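Local coordinates for protein motility-associated killing factor MakB (Vibrio cholerae serotype O1, PDB 6W1W) that probably serves as one component of a three-part cytotoxin structurally similar to the alpha-pore-forming toxins, at residues Pro7-Ala12 with Lys324-Phe329. Sequence-based numbering, arbitrary orientation.
Sequences PNVDTA and KTISEF
Ile-326 reaches across to the start of helix 9-35 and meets three residues, Pro-7 in the loop before it and Val-9 and Ala-12 in its first turn, and its side chain is easiest to read outward from the backbone. CB, pointing at the other segment, sends CG1 off anti to its own carbonyl carbon (chi1 -61°), and CG1 packs against Val-9 CG1 at 4.0 Å. The chain then runs on extended to CD1. This end methyl has Pro-7 CG at 3.6 Å, the two side chains reaching toward each other, and the methyl of Ala-12, whose CB lies 3.7 Å from Ile-326 CD1. The isoleucine tip thus touches both the loop before the helix and its first turn.

Val-9 uses the same methyl twice: CG1 also lies 3.7 Å from Thr-325 CG2, the two side chains crossing at about a right angle. Every contact between the segments is apolar. On the helix itself, Asn-8 is the N-cap: its OD1 takes the backbone N-H of Thr-11 at 2.8 Å, in the carbonyl plane on a lone pair, and Thr-11 OG1 from above that plane.

The pair joins the start of helix 9-35, close to the N-terminus, to helix 316-333. Phe-80 of helix 69-90 also touches Ile-326, while Pro-7 leans on Leu-286 and Glu-290 of helix 276-302, within the elongated helical bundle; beyond helix 316-333 the chain enters strand 338-346.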
ATOM      1  N   PRO A   7      16.698 -19.515   1.041  1.00101.45           N
ATOM      2  CA  PRO A   7      15.361 -19.843   1.549  1.00109.69           C
ATOM      3  C   PRO A   7      14.581 -20.689   0.551  1.00119.65           C
ATOM      4  O   PRO A   7      15.016 -20.937  -0.573  1.00125.64           O
ATOM      5  CB  PRO A   7      14.712 -18.471   1.729  1.00109.88           C
ATOM      6  CG  PRO A   7      15.386 -17.606   0.718  1.00 97.98           C
ATOM      7  CD  PRO A   7      16.798 -18.113   0.603  1.00 95.11           C
ATOM      8  N   ASN A   8      13.408 -21.140   0.990  1.00124.18           N
ATOM      9  CA  ASN A   8      12.476 -21.812   0.089  1.00125.27           C
ATOM     10  C   ASN A   8      11.945 -20.789  -0.908  1.00117.87           C
ATOM     11  O   ASN A   8      11.200 -19.877  -0.532  1.00118.52           O
ATOM     12  CB  ASN A   8      11.338 -22.458   0.873  1.00127.57           C
ATOM     13  CG  ASN A   8      10.363 -23.200  -0.024  1.00146.13           C
ATOM     14  OD1 ASN A   8       9.434 -22.606  -0.571  1.00166.61           O
ATOM     15  ND2 ASN A   8      10.563 -24.505  -0.170  1.00144.58           N
ATOM     16  N   VAL A   9      12.326 -20.942  -2.179  1.00105.09           N
ATOM     17  CA  VAL A   9      12.069 -19.904  -3.176  1.00106.18           C
ATOM     18  C   VAL A   9      10.580 -19.616  -3.287  1.00 99.10           C
ATOM     19  O   VAL A   9      10.169 -18.468  -3.498  1.00 92.28           O
ATOM     20  CB  VAL A   9      12.666 -20.307  -4.536  1.00102.07           C
ATOM     21  CG1 VAL A   9      12.664 -19.114  -5.488  1.00 93.85           C
ATOM     22  CG2 VAL A   9      14.072 -20.860  -4.354  1.00101.49           C
ATOM     23  N   ASP A  10       9.745 -20.645  -3.136  1.00106.36           N
ATOM     24  CA  ASP A  10       8.305 -20.423  -3.159  1.00134.72           C
ATOM     25  C   ASP A  10       7.861 -19.616  -1.944  1.00130.23           C
ATOM     26  O   ASP A  10       7.168 -18.600  -2.082  1.00124.11           O
ATOM     27  CB  ASP A  10       7.569 -21.762  -3.235  1.00148.94           C
ATOM     28  CG  ASP A  10       6.656 -21.852  -4.445  1.00152.95           C
ATOM     29  OD1 ASP A  10       5.917 -20.881  -4.711  1.00146.52           O
ATOM     30  OD2 ASP A  10       6.687 -22.893  -5.138  1.00153.91           O
ATOM     31  N   THR A  11       8.266 -20.040  -0.743  1.00136.52           N
ATOM     32  CA  THR A  11       7.875 -19.312   0.460  1.00139.15           C
ATOM     33  C   THR A  11       8.496 -17.921   0.499  1.00123.01           C
ATOM     34  O   THR A  11       7.908 -16.996   1.071  1.00115.06           O
ATOM     35  CB  THR A  11       8.270 -20.100   1.709  1.00132.77           C
ATOM     36  OG1 THR A  11       8.012 -21.492   1.498  1.00140.45           O
ATOM     37  CG2 THR A  11       7.460 -19.629   2.909  1.00129.60           C
ATOM     38  N   ALA A  12       9.673 -17.753  -0.108  1.00105.22           N
ATOM     39  CA  ALA A  12      10.325 -16.450  -0.132  1.00105.28           C
ATOM     40  C   ALA A  12       9.560 -15.465  -1.007  1.00116.37           C
ATOM     41  O   ALA A  12       9.299 -14.328  -0.596  1.00106.80           O
ATOM     42  CB  ALA A  12      11.768 -16.601  -0.618  1.00108.75           C
ATOM     43  N   LYS A 324      19.459 -16.284  -7.480  1.00126.69           N
ATOM     44  CA  LYS A 324      19.253 -15.651  -8.777  1.00122.43           C
ATOM     45  C   LYS A 324      17.770 -15.569  -9.109  1.00119.71           C
ATOM     46  O   LYS A 324      17.312 -14.578  -9.692  1.00118.10           O
ATOM     47  CB  LYS A 324      20.013 -16.413  -9.864  1.00129.45           C
ATOM     48  CG  LYS A 324      20.112 -15.672 -11.194  1.00143.69           C
ATOM     49  CD  LYS A 324      20.770 -14.310 -11.020  1.00146.42           C
ATOM     50  CE  LYS A 324      20.980 -13.609 -12.356  1.00148.30           C
ATOM     51  NZ  LYS A 324      19.700 -13.375 -13.079  1.00146.51           N
ATOM     52  N   THR A 325      17.000 -16.594  -8.731  1.00121.94           N
ATOM     53  CA  THR A 325      15.556 -16.558  -8.944  1.00121.79           C
ATOM     54  C   THR A 325      14.906 -15.473  -8.091  1.00117.56           C
ATOM     55  O   THR A 325      14.010 -14.759  -8.558  1.00119.94           O
ATOM     56  CB  THR A 325      14.945 -17.931  -8.640  1.00118.97           C
ATOM     57  OG1 THR A 325      15.570 -18.937  -9.453  1.00106.93           O
ATOM     58  CG2 THR A 325      13.451 -17.929  -8.921  1.00117.45           C
ATOM     59  N   ILE A 326      15.358 -15.321  -6.843  1.00122.75           N
ATOM     60  CA  ILE A 326      14.784 -14.305  -5.965  1.00112.48           C
ATOM     61  C   ILE A 326      15.209 -12.911  -6.413  1.00102.91           C
ATOM     62  O   ILE A 326      14.411 -11.968  -6.393  1.00112.46           O
ATOM     63  CB  ILE A 326      15.172 -14.579  -4.500  1.00103.47           C
ATOM     64  CG1 ILE A 326      14.635 -15.941  -4.061  1.00108.04           C
ATOM     65  CG2 ILE A 326      14.645 -13.481  -3.586  1.00 87.57           C
ATOM     66  CD1 ILE A 326      14.837 -16.238  -2.604  1.00104.31           C
ATOM     67  N   SER A 327      16.466 -12.760  -6.837  1.00100.65           N
ATOM     68  CA  SER A 327      16.921 -11.460  -7.320  1.00117.21           C
ATOM     69  C   SER A 327      16.170 -11.055  -8.580  1.00127.95           C
ATOM     70  O   SER A 327      15.866  -9.873  -8.782  1.00135.11           O
ATOM     71  CB  SER A 327      18.428 -11.484  -7.576  1.00124.41           C
ATOM     72  OG  SER A 327      18.909 -10.188  -7.900  1.00123.68           O
ATOM     73  N   GLU A 328      15.849 -12.027  -9.439  1.00125.91           N
ATOM     74  CA  GLU A 328      15.085 -11.719 -10.642  1.00120.72           C
ATOM     75  C   GLU A 328      13.637 -11.368 -10.320  1.00116.50           C
ATOM     76  O   GLU A 328      13.024 -10.567 -11.037  1.00117.67           O
ATOM     77  CB  GLU A 328      15.151 -12.892 -11.621  1.00120.58           C
ATOM     78  CG  GLU A 328      16.490 -13.026 -12.336  1.00128.49           C
ATOM     79  CD  GLU A 328      16.589 -14.295 -13.168  1.00142.71           C
ATOM     80  OE1 GLU A 328      15.545 -14.929 -13.428  1.00143.01           O
ATOM     81  OE2 GLU A 328      17.719 -14.661 -13.557  1.00146.54           O
ATOM     82  N   PHE A 329      13.074 -11.950  -9.257  1.00115.13           N
ATOM     83  CA  PHE A 329      11.719 -11.582  -8.859  1.00113.29           C
ATOM     84  C   PHE A 329      11.666 -10.160  -8.320  1.00112.04           C
ATOM     85  O   PHE A 329      10.670  -9.453  -8.521  1.00115.67           O
ATOM     86  CB  PHE A 329      11.185 -12.553  -7.807  1.00108.72           C
ATOM     87  CG  PHE A 329       9.787 -12.239  -7.351  1.00117.92           C
ATOM     88  CD1 PHE A 329       8.694 -12.687  -8.072  1.00123.95           C
ATOM     89  CD2 PHE A 329       9.563 -11.496  -6.205  1.00117.32           C
ATOM     90  CE1 PHE A 329       7.403 -12.399  -7.660  1.00122.85           C
ATOM     91  CE2 PHE A 329       8.272 -11.204  -5.790  1.00117.85           C
ATOM     92  CZ  PHE A 329       7.193 -11.658  -6.519  1.00110.88           C
TER